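Side-chain contacts in probable transcriptional regulator (Rhodococcus jostii, PDB 3HIM), which probably binds cis-regulatory DNA and regulates transcription as a TetR-family factor, with a helix-turn-helix head and an all-helical C-terminal domain: residues 19-24 against 40-45; 27-32 against 58-63; 90-95 against 144-149; 138-143 against 164-169. All coordinates share one frame; numbering follows the deposited sequence. Where two conformers were deposited one is given.

The four contacts fall into two pairs on opposite sides of the centre of a chain whose regular structure is all helix. Contacts 1 and 2 come first, interleave along the sequence and share helix 16-32; their centres lie about 8 Å apart, and Ile42 meets both Phe29 and Leu63, so they form one core of the DNA-binding head. Contacts 3 and 4 follow, also interleaved, share helix 123-149 and stand about 11 Å between centres in the C-terminal domain, where Leu93 bridges to Phe140 and Ile165. Between the pairs the centres are about 29 to 41 Å apart and no atoms touch, consistent with a separate DNA-reading head and a C-terminal body that carries the subunit interface.

Contact 1 (19-24 against 40-45); sequences ARIRAA and REIAAS
The helix-turn-helix head of the TetR family is assembled here: segment 40-45 lies in the predicted DNA-binding motif, on its first helix, and is backed by segment 19-24 of the N-terminal helix. Ile42 carries the contact. Its CG2 methyl stands 3.9 Å from the backbone O of Ile21 and 4.2 Å from Ile21 CG2, and the same methyl lies 4.2 Å from Ala24 CB. One branch of the isoleucine therefore reaches two residues three positions apart on the facing helix. The first torsion explains this: CG2 is anti to the backbone N of Ile42, while CG1 takes the place beside that N (chi1 -57°). The small Ala24 permits the nearest backbone approach of the pair, 6.4 Å between its CA and that of Ile42. At the exposed margin Ala24 CB also meets Ser45 OG. That hydroxyl donates to Ile42 O at 2.6 Å, arriving 23° out of the carbonyl plane, which ties the serine back onto its own helix and fixes the oxygen beside the alanine methyl. No hydrogen bond joins the segments, and only 133 Å² is buried between them, so the joint rests on van der Waals contact. The local axes pass 9.6 Å apart at 114°, a steep crossing that confines contact to a few residues. Leu63 of helix 60-82 packs against both Ile21 and Ile42, while on the far side of helix 16-32 Arg22 forms a salt bridge with Glu70, so helix 60-82 joins the two helices of this contact as a third.

Contact 2 (27-32 against 58-63); sequences EVFAAK and KTKESL
Phe29 reaches from helix 16-32 to the first turn of helix 60-82, where two aliphatic groups receive its ring. Ring atom CE1 lies 4.1 Å from CD of Lys60, and CZ lies 4.3 Å from CD2 of Leu63. Both carbons approach obliquely. The phenyl and the lysine chain slide past one another in opposite directions, and it is the middle of the lysine, rather than its charged end, that meets the ring. Phe29 CG sits anti to its own carbonyl carbon (chi1 -72°), which carries the ring across a gap of 10.6 Å between the CA atoms of Phe29 and Lys60. In the next shell, Lys60 NZ donates to the backbone oxygens of Tyr34 and Thr37 and makes a cation-pi contact with the Tyr34 ring; that ring in turn packs edge-to-face with Phe29. The start of the receiving helix is fixed by Thr59 at its N-cap: Ser62 N donates to Thr59 OG1 at 2.9 Å, with an angle of 147° at the hydrogen. Ile42 of helix 39-45 touches Phe29, continuing the apolar cluster of the DNA-binding head. Chemically, Lys60 is used twice: its CD methylene serves as apolar surface for Phe29, while its ammonium, held by two carbonyls and the Tyr34 ring, probably ties helix 60-82 to the loop after helix 16-32.

Contact 3 (90-95 against 144-149); sequences PDRLMS and IEAGAT
Arg92 and Leu93, neighbours on helix 89-106, touch the last turns of helix 123-149 through different kinds of side chain. Arg92 comes first in sequence: its NH1 lies 3.7 Å from CB of Ala146, the methyl approaching the guanidinium obliquely. The chain is extended at chi2 (176°) and bends at chi3 (62°), bringing NH1 to the alanine methyl. This is van der Waals contact; the strongest polar partner of the group is Asp83, in a salt bridge with Arg92 NE, which holds the head of the arginine from outside the two segments. Leu93 follows, with CD1 4.5 Å from CG1 of Ile144, a looser apolar meeting. The CA atoms of Leu93 and Ile144, 7.6 Å apart, are the nearest across the segments. The Ile144 CB points away from segment 90-95, and CG1 nevertheless meets the leucine. No hydrogen bond links the segments, which bury 117 Å² in total. The pair thus brings the start of helix 89-106 against the end of helix 123-149. Around it, Leu93 also packs on Leu196 of helix 184-198, Ile144 on Ile158 and Ala161 of helix 158-175, and both Arg92 and Leu93 on Ile143, the residue before Ile144 in helix 123-149.

Contact 4 (138-143 against 164-169); sequences KVFTRI and AITSLG
Phe140 turns its ring face to Ile165 in the core of the C-terminal domain. From its CB, which points toward helix 158-175, CG stands beside the backbone N (chi1 -70°) and lies 4.1 Å from Ile165 CG2. Further out, CD1, CE1, CE2 and CZ all keep within about 0.1 Å of 4.0 Å from that same methyl. Such even spacing means the methyl is centred: CG2 is 3.8 Å from the ring centroid and only 5° off the normal, a well-formed CH-pi contact. Ile165 presents this branch because CG2 is anti to its own backbone N. The other ortho atom, CD2, has a second neighbour, Thr166 CG2 at 3.7 Å, approaching obliquely. The threonine methyl faces the phenylalanine while its OG1 is bonded to Leu163 O and Ala162 O of its own helix. A leucine here lacks the flat ring, and Ile165 CG2 would probably be left without its CH-pi partner. Tyr100 of helix 89-106 meets the Phe140 ring edge-to-face and Ile79 of helix 60-82 also touches it, while Ser167 of helix 158-175 hydrogen-bonds Asp171, and Leu168 packs on Ser167, of the second subunit, placing the contact just behind the dimer interface.

Contact 1 (19-24 against 40-45)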
loop_
_atom_site.group_PDB
_atom_site.type_symbol
_atom_site.label_atom_id
_atom_site.label_comp_id
_atom_site.label_asym_id
_atom_site.label_seq_id
_atom_site.Cartn_x
_atom_site.Cartn_y
_atom_site.Cartn_z
ATOM N N ALA B 19 -11.106 -22.835 -8.149
ATOM C CA ALA B 19 -10.200 -21.818 -8.670
ATOM C C ALA B 19 -10.964 -20.792 -9.493
ATOM O O ALA B 19 -10.706 -19.598 -9.398
ATOM C CB ALA B 19 -9.075 -22.449 -9.498
ATOM N N ARG B 20 -11.920 -21.274 -10.286
ATOM C CA ARG B 20 -12.758 -20.414 -11.129
ATOM C C ARG B 20 -13.654 -19.505 -10.266
ATOM O O ARG B 20 -13.875 -18.332 -10.596
ATOM C CB ARG B 20 -13.617 -21.289 -12.067
ATOM C CG ARG B 20 -14.594 -20.569 -12.980
ATOM C CD ARG B 20 -15.170 -21.544 -14.014
ATOM N NE ARG B 20 -16.248 -20.970 -14.827
ATOM C CZ ARG B 20 -17.542 -20.960 -14.484
ATOM N NH1 ARG B 20 -17.950 -21.482 -13.325
ATOM N NH2 ARG B 20 -18.444 -20.415 -15.301
ATOM N N ILE B 21 -14.194 -20.054 -9.190
ATOM C CA ILE B 21 -15.035 -19.253 -8.275
ATOM C C ILE B 21 -14.199 -18.150 -7.615
ATOM O O ILE B 21 -14.643 -17.003 -7.535
ATOM C CB ILE B 21 -15.764 -20.144 -7.234
ATOM C CG1 ILE B 21 -16.817 -21.016 -7.945
ATOM C CG2 ILE B 21 -16.415 -19.284 -6.082
ATOM C CD1 ILE B 21 -17.154 -22.312 -7.206
ATOM N N ARG B 22 -12.981 -18.500 -7.195
ATOM C CA ARG B 22 -12.071 -17.541 -6.563
ATOM C C ARG B 22 -11.695 -16.419 -7.519
ATOM O O ARG B 22 -11.759 -15.244 -7.134
ATOM C CB ARG B 22 -10.806 -18.222 -6.031
ATOM C CG ARG B 22 -11.059 -19.250 -4.968
ATOM C CD ARG B 22 -9.804 -19.539 -4.174
ATOM N NE ARG B 22 -8.714 -20.100 -4.965
ATOM C CZ ARG B 22 -8.641 -21.374 -5.367
ATOM N NH1 ARG B 22 -9.622 -22.234 -5.098
ATOM N NH2 ARG B 22 -7.588 -21.791 -6.051
ATOM N N ALA B 23 -11.325 -16.771 -8.759
ATOM C CA ALA B 23 -11.019 -15.743 -9.761
ATOM C C ALA B 23 -12.220 -14.806 -9.947
ATOM O O ALA B 23 -12.068 -13.576 -9.921
ATOM C CB ALA B 23 -10.594 -16.364 -11.091
ATOM N N ALA B 24 -13.419 -15.379 -10.097
ATOM C CA ALA B 24 -14.608 -14.542 -10.295
ATOM C C ALA B 24 -14.890 -13.697 -9.060
ATOM O O ALA B 24 -15.278 -12.530 -9.177
ATOM C CB ALA B 24 -15.835 -15.386 -10.652
ATOM N N ARG B 40 -24.142 -15.100 -4.331
ATOM C CA ARG B 40 -25.144 -15.127 -5.406
ATOM C C ARG B 40 -24.736 -14.253 -6.576
ATOM O O ARG B 40 -24.911 -14.648 -7.728
ATOM C CB ARG B 40 -26.533 -14.694 -4.911
ATOM N N GLU B 41 -24.206 -13.068 -6.297
ATOM C CA GLU B 41 -23.625 -12.268 -7.361
ATOM C C GLU B 41 -22.598 -13.151 -8.081
ATOM O O GLU B 41 -22.653 -13.300 -9.295
ATOM C CB GLU B 41 -22.940 -10.996 -6.849
ATOM C CG GLU B 41 -23.538 -10.360 -5.612
ATOM C CD GLU B 41 -24.434 -9.187 -5.902
ATOM O OE1 GLU B 41 -25.671 -9.368 -5.801
ATOM O OE2 GLU B 41 -23.908 -8.088 -6.215
ATOM N N ILE B 42 -21.699 -13.770 -7.311
ATOM C CA ILE B 42 -20.547 -14.521 -7.855
ATOM C C ILE B 42 -20.927 -15.747 -8.706
ATOM O O ILE B 42 -20.458 -15.879 -9.833
ATOM C CB ILE B 42 -19.550 -14.905 -6.726
ATOM C CG1 ILE B 42 -19.080 -13.633 -6.000
ATOM C CG2 ILE B 42 -18.375 -15.744 -7.281
ATOM C CD1 ILE B 42 -18.326 -13.890 -4.747
ATOM N N ALA B 43 -21.768 -16.632 -8.166
ATOM C CA ALA B 43 -22.227 -17.807 -8.910
ATOM C C ALA B 43 -22.989 -17.371 -10.149
ATOM O O ALA B 43 -22.877 -17.996 -11.206
ATOM C CB ALA B 43 -23.081 -18.717 -8.043
ATOM N N ALA B 44 -23.725 -16.271 -10.030
ATOM C CA ALA B 44 -24.513 -15.753 -11.142
ATOM C C ALA B 44 -23.615 -15.215 -12.235
ATOM O O ALA B 44 -23.846 -15.450 -13.417
ATOM C CB ALA B 44 -25.479 -14.670 -10.662
ATOM N N SER B 45 -22.587 -14.486 -11.832
ATOM C CA SER B 45 -21.608 -13.943 -12.760
ATOM C C SER B 45 -20.860 -15.057 -13.515
ATOM O O SER B 45 -20.288 -14.808 -14.569
ATOM C CB SER B 45 -20.614 -13.065 -11.998
ATOM O OG SER B 45 -19.725 -13.863 -11.241
#

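Contact 2 (27-32 against 58-63)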
loop_
_atom_site.group_PDB
_atom_site.type_symbol
_atom_site.label_atom_id
_atom_site.label_comp_id
_atom_site.label_asym_id
_atom_site.label_seq_id
_atom_site.Cartn_x
_atom_site.Cartn_y
_atom_site.Cartn_z
ATOM N N GLU B 27 -12.608 -10.548 -8.977
ATOM C CA GLU B 27 -13.170 -9.531 -9.850
ATOM C C GLU B 27 -14.393 -8.854 -9.200
ATOM O O GLU B 27 -14.462 -7.631 -9.142
ATOM C CB GLU B 27 -13.511 -10.138 -11.220
ATOM N N VAL B 28 -15.324 -9.648 -8.672
ATOM C CA VAL B 28 -16.545 -9.106 -8.075
ATOM C C VAL B 28 -16.223 -8.353 -6.783
ATOM O O VAL B 28 -16.741 -7.245 -6.557
ATOM C CB VAL B 28 -17.642 -10.195 -7.846
ATOM C CG1 VAL B 28 -18.843 -9.619 -7.110
ATOM C CG2 VAL B 28 -18.113 -10.785 -9.173
ATOM N N PHE B 29 -15.358 -8.935 -5.948
ATOM C CA PHE B 29 -14.934 -8.266 -4.721
ATOM C C PHE B 29 -14.279 -6.919 -5.047
ATOM O O PHE B 29 -14.568 -5.916 -4.402
ATOM C CB PHE B 29 -14.001 -9.138 -3.875
ATOM C CG PHE B 29 -14.682 -10.313 -3.191
ATOM C CD1 PHE B 29 -16.073 -10.348 -2.999
ATOM C CD2 PHE B 29 -13.913 -11.382 -2.709
ATOM C CE1 PHE B 29 -16.676 -11.428 -2.357
ATOM C CE2 PHE B 29 -14.508 -12.461 -2.054
ATOM C CZ PHE B 29 -15.895 -12.486 -1.886
ATOM N N ALA B 30 -13.427 -6.901 -6.070
ATOM C CA ALA B 30 -12.820 -5.657 -6.548
ATOM C C ALA B 30 -13.834 -4.654 -7.129
ATOM O O ALA B 30 -13.650 -3.446 -6.983
ATOM C CB ALA B 30 -11.716 -5.945 -7.544
ATOM N N ALA B 31 -14.897 -5.147 -7.771
ATOM C CA ALA B 31 -15.906 -4.263 -8.399
ATOM C C ALA B 31 -16.988 -3.701 -7.450
ATOM O O ALA B 31 -17.242 -2.492 -7.444
ATOM C CB ALA B 31 -16.552 -4.944 -9.607
ATOM N N LYS B 32 -17.616 -4.563 -6.651
ATOM C CA LYS B 32 -18.769 -4.171 -5.833
ATOM C C LYS B 32 -18.421 -3.931 -4.362
ATOM O O LYS B 32 -19.272 -3.484 -3.580
ATOM C CB LYS B 32 -19.875 -5.230 -5.937
ATOM N N LYS B 58 -18.898 -22.632 1.722
ATOM C CA LYS B 58 -20.175 -22.622 2.432
ATOM C C LYS B 58 -20.528 -21.201 2.890
ATOM O O LYS B 58 -21.694 -20.873 3.081
ATOM C CB LYS B 58 -20.139 -23.599 3.613
ATOM N N THR B 59 -19.510 -20.357 3.059
ATOM C CA THR B 59 -19.717 -18.967 3.475
ATOM C C THR B 59 -18.888 -18.042 2.595
ATOM O O THR B 59 -17.892 -18.487 1.974
ATOM C CB THR B 59 -19.349 -18.733 4.969
ATOM O OG1 THR B 59 -17.922 -18.698 5.134
ATOM C CG2 THR B 59 -19.927 -19.843 5.867
ATOM N N LYS B 60 -19.295 -16.767 2.547
ATOM C CA LYS B 60 -18.504 -15.721 1.901
ATOM C C LYS B 60 -17.098 -15.681 2.509
ATOM O O LYS B 60 -16.104 -15.572 1.796
ATOM C CB LYS B 60 -19.167 -14.342 2.054
ATOM C CG LYS B 60 -19.055 -13.452 0.809
ATOM C CD LYS B 60 -18.930 -11.923 1.070
ATOM C CE LYS B 60 -19.858 -11.347 2.134
ATOM N NZ LYS B 60 -20.302 -9.966 1.750
ATOM N N GLU B 61 -17.027 -15.767 3.835
ATOM C CA GLU B 61 -15.767 -15.598 4.547
ATOM C C GLU B 61 -14.797 -16.715 4.211
ATOM O O GLU B 61 -13.587 -16.488 4.169
ATOM C CB GLU B 61 -15.993 -15.512 6.062
ATOM C CG GLU B 61 -14.715 -15.188 6.863
ATOM C CD GLU B 61 -13.871 -16.420 7.175
ATOM O OE1 GLU B 61 -14.367 -17.560 7.021
ATOM O OE2 GLU B 61 -12.698 -16.262 7.586
ATOM N N SER B 62 -15.344 -17.911 3.968
ATOM C CA SER B 62 -14.545 -19.070 3.611
ATOM C C SER B 62 -13.871 -18.807 2.274
ATOM O O SER B 62 -12.729 -19.209 2.062
ATOM C CB SER B 62 -15.406 -20.340 3.539
ATOM O OG SER B 62 -16.151 -20.409 2.331
ATOM N N LEU B 63 -14.586 -18.115 1.391
ATOM C CA LEU B 63 -14.116 -17.834 0.045
ATOM C C LEU B 63 -13.041 -16.743 0.071
ATOM O O LEU B 63 -12.038 -16.823 -0.668
ATOM C CB LEU B 63 -15.296 -17.427 -0.840
ATOM C CG LEU B 63 -15.013 -16.927 -2.268
ATOM C CD1 LEU B 63 -14.157 -17.906 -3.070
ATOM C CD2 LEU B 63 -16.332 -16.656 -2.980
#

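Contact 3 (90-95 against 144-149)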
loop_
_atom_site.group_PDB
_atom_site.type_symbol
_atom_site.label_atom_id
_atom_site.label_comp_id
_atom_site.label_asym_id
_atom_site.label_seq_id
_atom_site.Cartn_x
_atom_site.Cartn_y
_atom_site.Cartn_z
ATOM N N PRO B 90 23.951 -10.028 -1.339
ATOM C CA PRO B 90 23.385 -8.997 -2.226
ATOM C C PRO B 90 22.591 -9.565 -3.399
ATOM O O PRO B 90 21.556 -8.991 -3.758
ATOM C CB PRO B 90 24.609 -8.231 -2.710
ATOM C CG PRO B 90 25.654 -8.486 -1.658
ATOM C CD PRO B 90 25.419 -9.898 -1.244
ATOM N N ASP B 91 23.067 -10.690 -3.956
ATOM C CA ASP B 91 22.419 -11.404 -5.072
ATOM C C ASP B 91 21.105 -12.040 -4.625
ATOM O O ASP B 91 20.159 -12.116 -5.400
ATOM C CB ASP B 91 23.316 -12.542 -5.596
ATOM C CG ASP B 91 24.621 -12.051 -6.184
ATOM O OD1 ASP B 91 24.607 -11.338 -7.201
ATOM O OD2 ASP B 91 25.671 -12.390 -5.616
ATOM N N ARG B 92 21.093 -12.560 -3.398
ATOM C CA ARG B 92 19.873 -13.076 -2.758
ATOM C C ARG B 92 18.811 -11.969 -2.626
ATOM O O ARG B 92 17.624 -12.200 -2.871
ATOM C CB ARG B 92 20.197 -13.657 -1.376
ATOM C CG ARG B 92 21.114 -14.903 -1.419
ATOM C CD ARG B 92 21.519 -15.413 -0.048
ATOM N NE ARG B 92 20.356 -15.843 0.731
ATOM C CZ ARG B 92 20.395 -16.290 1.988
ATOM N NH1 ARG B 92 21.547 -16.370 2.639
ATOM N NH2 ARG B 92 19.269 -16.618 2.614
ATOM N N LEU B 93 19.252 -10.781 -2.231
ATOM C CA LEU B 93 18.372 -9.640 -2.081
ATOM C C LEU B 93 17.843 -9.140 -3.422
ATOM O O LEU B 93 16.662 -8.862 -3.542
ATOM C CB LEU B 93 19.071 -8.510 -1.298
ATOM C CG LEU B 93 18.117 -7.404 -0.824
ATOM C CD1 LEU B 93 17.126 -7.951 0.226
ATOM C CD2 LEU B 93 18.899 -6.194 -0.313
ATOM N N MET B 94 18.710 -9.035 -4.430
ATOM C CA MET B 94 18.243 -8.709 -5.769
ATOM C C MET B 94 17.146 -9.690 -6.202
ATOM O O MET B 94 16.117 -9.293 -6.754
ATOM C CB MET B 94 19.396 -8.727 -6.781
ATOM C CG MET B 94 20.459 -7.621 -6.588
ATOM S SD MET B 94 21.959 -7.796 -7.616
ATOM C CE MET B 94 21.266 -8.387 -9.159
ATOM N N SER B 95 17.364 -10.971 -5.936
ATOM C CA SER B 95 16.513 -12.019 -6.500
ATOM C C SER B 95 15.135 -12.045 -5.849
ATOM O O SER B 95 14.092 -12.127 -6.528
ATOM C CB SER B 95 17.193 -13.391 -6.331
ATOM O OG SER B 95 16.431 -14.406 -6.950
ATOM N N ILE B 144 19.073 -10.108 4.891
ATOM C CA ILE B 144 19.719 -8.904 5.387
ATOM C C ILE B 144 20.721 -9.251 6.498
ATOM O O ILE B 144 21.854 -8.731 6.514
ATOM C CB ILE B 144 18.707 -7.835 5.797
ATOM C CG1 ILE B 144 17.863 -7.419 4.584
ATOM C CG2 ILE B 144 19.432 -6.612 6.361
ATOM C CD1 ILE B 144 16.659 -6.519 4.935
ATOM N N GLU B 145 20.312 -10.159 7.382
ATOM C CA GLU B 145 21.192 -10.698 8.411
ATOM C C GLU B 145 22.403 -11.388 7.792
ATOM O O GLU B 145 23.539 -11.143 8.195
ATOM C CB GLU B 145 20.430 -11.702 9.273
ATOM C CG GLU B 145 19.473 -11.040 10.253
ATOM C CD GLU B 145 18.577 -12.020 10.979
ATOM O OE1 GLU B 145 18.732 -13.252 10.823
ATOM O OE2 GLU B 145 17.713 -11.545 11.736
ATOM N N ALA B 146 22.160 -12.247 6.803
ATOM C CA ALA B 146 23.253 -12.954 6.152
ATOM C C ALA B 146 24.317 -11.978 5.666
ATOM O O ALA B 146 25.494 -12.197 5.887
ATOM C CB ALA B 146 22.732 -13.790 5.008
ATOM N N GLY B 147 23.891 -10.902 5.005
ATOM C CA GLY B 147 24.804 -9.890 4.449
ATOM C C GLY B 147 25.556 -9.091 5.497
ATOM O O GLY B 147 26.716 -8.686 5.286
ATOM N N ALA B 148 24.891 -8.856 6.628
ATOM C CA ALA B 148 25.520 -8.192 7.740
ATOM C C ALA B 148 26.646 -9.080 8.260
ATOM O O ALA B 148 27.764 -8.605 8.462
ATOM C CB ALA B 148 24.503 -7.887 8.836
ATOM N N THR B 149 26.348 -10.372 8.427
ATOM C CA THR B 149 27.337 -11.350 8.917
ATOM C C THR B 149 28.558 -11.411 8.017
ATOM O O THR B 149 29.673 -11.613 8.501
ATOM C CB THR B 149 26.788 -12.808 9.031
ATOM O OG1 THR B 149 26.608 -13.377 7.726
ATOM C CG2 THR B 149 25.485 -12.857 9.815
#

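Contact 4 (138-143 against 164-169)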
loop_
_atom_site.group_PDB
_atom_site.type_symbol
_atom_site.label_atom_id
_atom_site.label_comp_id
_atom_site.label_asym_id
_atom_site.label_seq_id
_atom_site.Cartn_x
_atom_site.Cartn_y
_atom_site.Cartn_z
ATOM N N LYS B 138 10.267 -12.489 7.176
ATOM C CA LYS B 138 11.458 -13.175 7.677
ATOM C C LYS B 138 12.431 -13.618 6.551
ATOM O O LYS B 138 13.647 -13.736 6.785
ATOM C CB LYS B 138 11.083 -14.358 8.594
ATOM N N VAL B 139 11.894 -13.838 5.342
ATOM C CA VAL B 139 12.732 -14.175 4.176
ATOM C C VAL B 139 13.701 -13.040 3.919
ATOM O O VAL B 139 14.885 -13.261 3.627
ATOM C CB VAL B 139 11.911 -14.457 2.888
ATOM C CG1 VAL B 139 12.851 -14.641 1.666
ATOM C CG2 VAL B 139 11.018 -15.686 3.075
ATOM N N PHE B 140 13.202 -11.820 4.052
ATOM C CA PHE B 140 14.049 -10.666 3.823
ATOM C C PHE B 140 14.985 -10.441 5.006
ATOM O O PHE B 140 16.164 -10.181 4.806
ATOM C CB PHE B 140 13.231 -9.409 3.472
ATOM C CG PHE B 140 12.574 -9.471 2.102
ATOM C CD1 PHE B 140 13.346 -9.459 0.938
ATOM C CD2 PHE B 140 11.185 -9.526 1.978
ATOM C CE1 PHE B 140 12.744 -9.512 -0.336
ATOM C CE2 PHE B 140 10.580 -9.583 0.723
ATOM C CZ PHE B 140 11.358 -9.576 -0.442
ATOM N N THR B 141 14.484 -10.574 6.233
ATOM C CA THR B 141 15.350 -10.348 7.394
ATOM C C THR B 141 16.529 -11.334 7.428
ATOM O O THR B 141 17.654 -10.931 7.742
ATOM C CB THR B 141 14.572 -10.305 8.763
ATOM O OG1 THR B 141 13.899 -11.540 8.965
ATOM C CG2 THR B 141 13.528 -9.233 8.762
ATOM N N ARG B 142 16.282 -12.601 7.076
ATOM C CA ARG B 142 17.349 -13.594 6.978
ATOM C C ARG B 142 18.438 -13.145 5.986
ATOM O O ARG B 142 19.625 -13.167 6.313
ATOM C CB ARG B 142 16.794 -14.976 6.601
ATOM N N ILE B 143 18.024 -12.695 4.802
ATOM C CA ILE B 143 18.969 -12.266 3.770
ATOM C C ILE B 143 19.764 -11.068 4.279
ATOM O O ILE B 143 20.987 -11.051 4.164
ATOM C CB ILE B 143 18.270 -11.950 2.419
ATOM C CG1 ILE B 143 17.839 -13.258 1.746
ATOM C CG2 ILE B 143 19.191 -11.133 1.463
ATOM C CD1 ILE B 143 16.627 -13.109 0.849
ATOM N N ALA B 164 10.445 -1.982 5.349
ATOM C CA ALA B 164 10.358 -1.070 4.220
ATOM C C ALA B 164 10.256 -1.821 2.893
ATOM O O ALA B 164 9.490 -1.430 2.009
ATOM C CB ALA B 164 11.506 -0.084 4.210
ATOM N N ILE B 165 11.023 -2.899 2.748
ATOM C CA ILE B 165 10.989 -3.678 1.520
ATOM C C ILE B 165 9.636 -4.376 1.332
ATOM O O ILE B 165 9.067 -4.395 0.239
ATOM C CB ILE B 165 12.166 -4.700 1.461
ATOM C CG1 ILE B 165 13.486 -3.978 1.164
ATOM C CG2 ILE B 165 11.898 -5.778 0.407
ATOM C CD1 ILE B 165 14.728 -4.766 1.603
ATOM N N THR B 166 9.104 -4.939 2.408
ATOM C CA THR B 166 7.849 -5.668 2.308
ATOM C C THR B 166 6.741 -4.644 2.025
ATOM O O THR B 166 5.851 -4.886 1.197
ATOM C CB THR B 166 7.563 -6.496 3.568
ATOM O OG1 THR B 166 7.539 -5.630 4.691
ATOM C CG2 THR B 166 8.671 -7.461 3.806
ATOM N N SER B 167 6.848 -3.485 2.674
ATOM C CA SER B 167 5.910 -2.400 2.465
ATOM C C SER B 167 5.873 -1.901 0.994
ATOM O O SER B 167 4.787 -1.719 0.406
ATOM C CB SER B 167 6.196 -1.265 3.447
ATOM O OG SER B 167 5.486 -0.131 3.039
ATOM N N LEU B 168 7.052 -1.708 0.394
ATOM C CA LEU B 168 7.138 -1.299 -1.032
ATOM C C LEU B 168 6.490 -2.284 -1.999
ATOM O O LEU B 168 5.754 -1.872 -2.900
ATOM C CB LEU B 168 8.590 -1.050 -1.474
ATOM C CG LEU B 168 9.224 0.212 -0.887
ATOM C CD1 LEU B 168 10.715 0.209 -1.157
ATOM C CD2 LEU B 168 8.561 1.431 -1.480
ATOM N N GLY B 169 6.785 -3.574 -1.828
ATOM C CA GLY B 169 6.191 -4.628 -2.678
ATOM C C GLY B 169 4.663 -4.649 -2.561
ATOM O O GLY B 169 3.955 -4.607 -3.566
#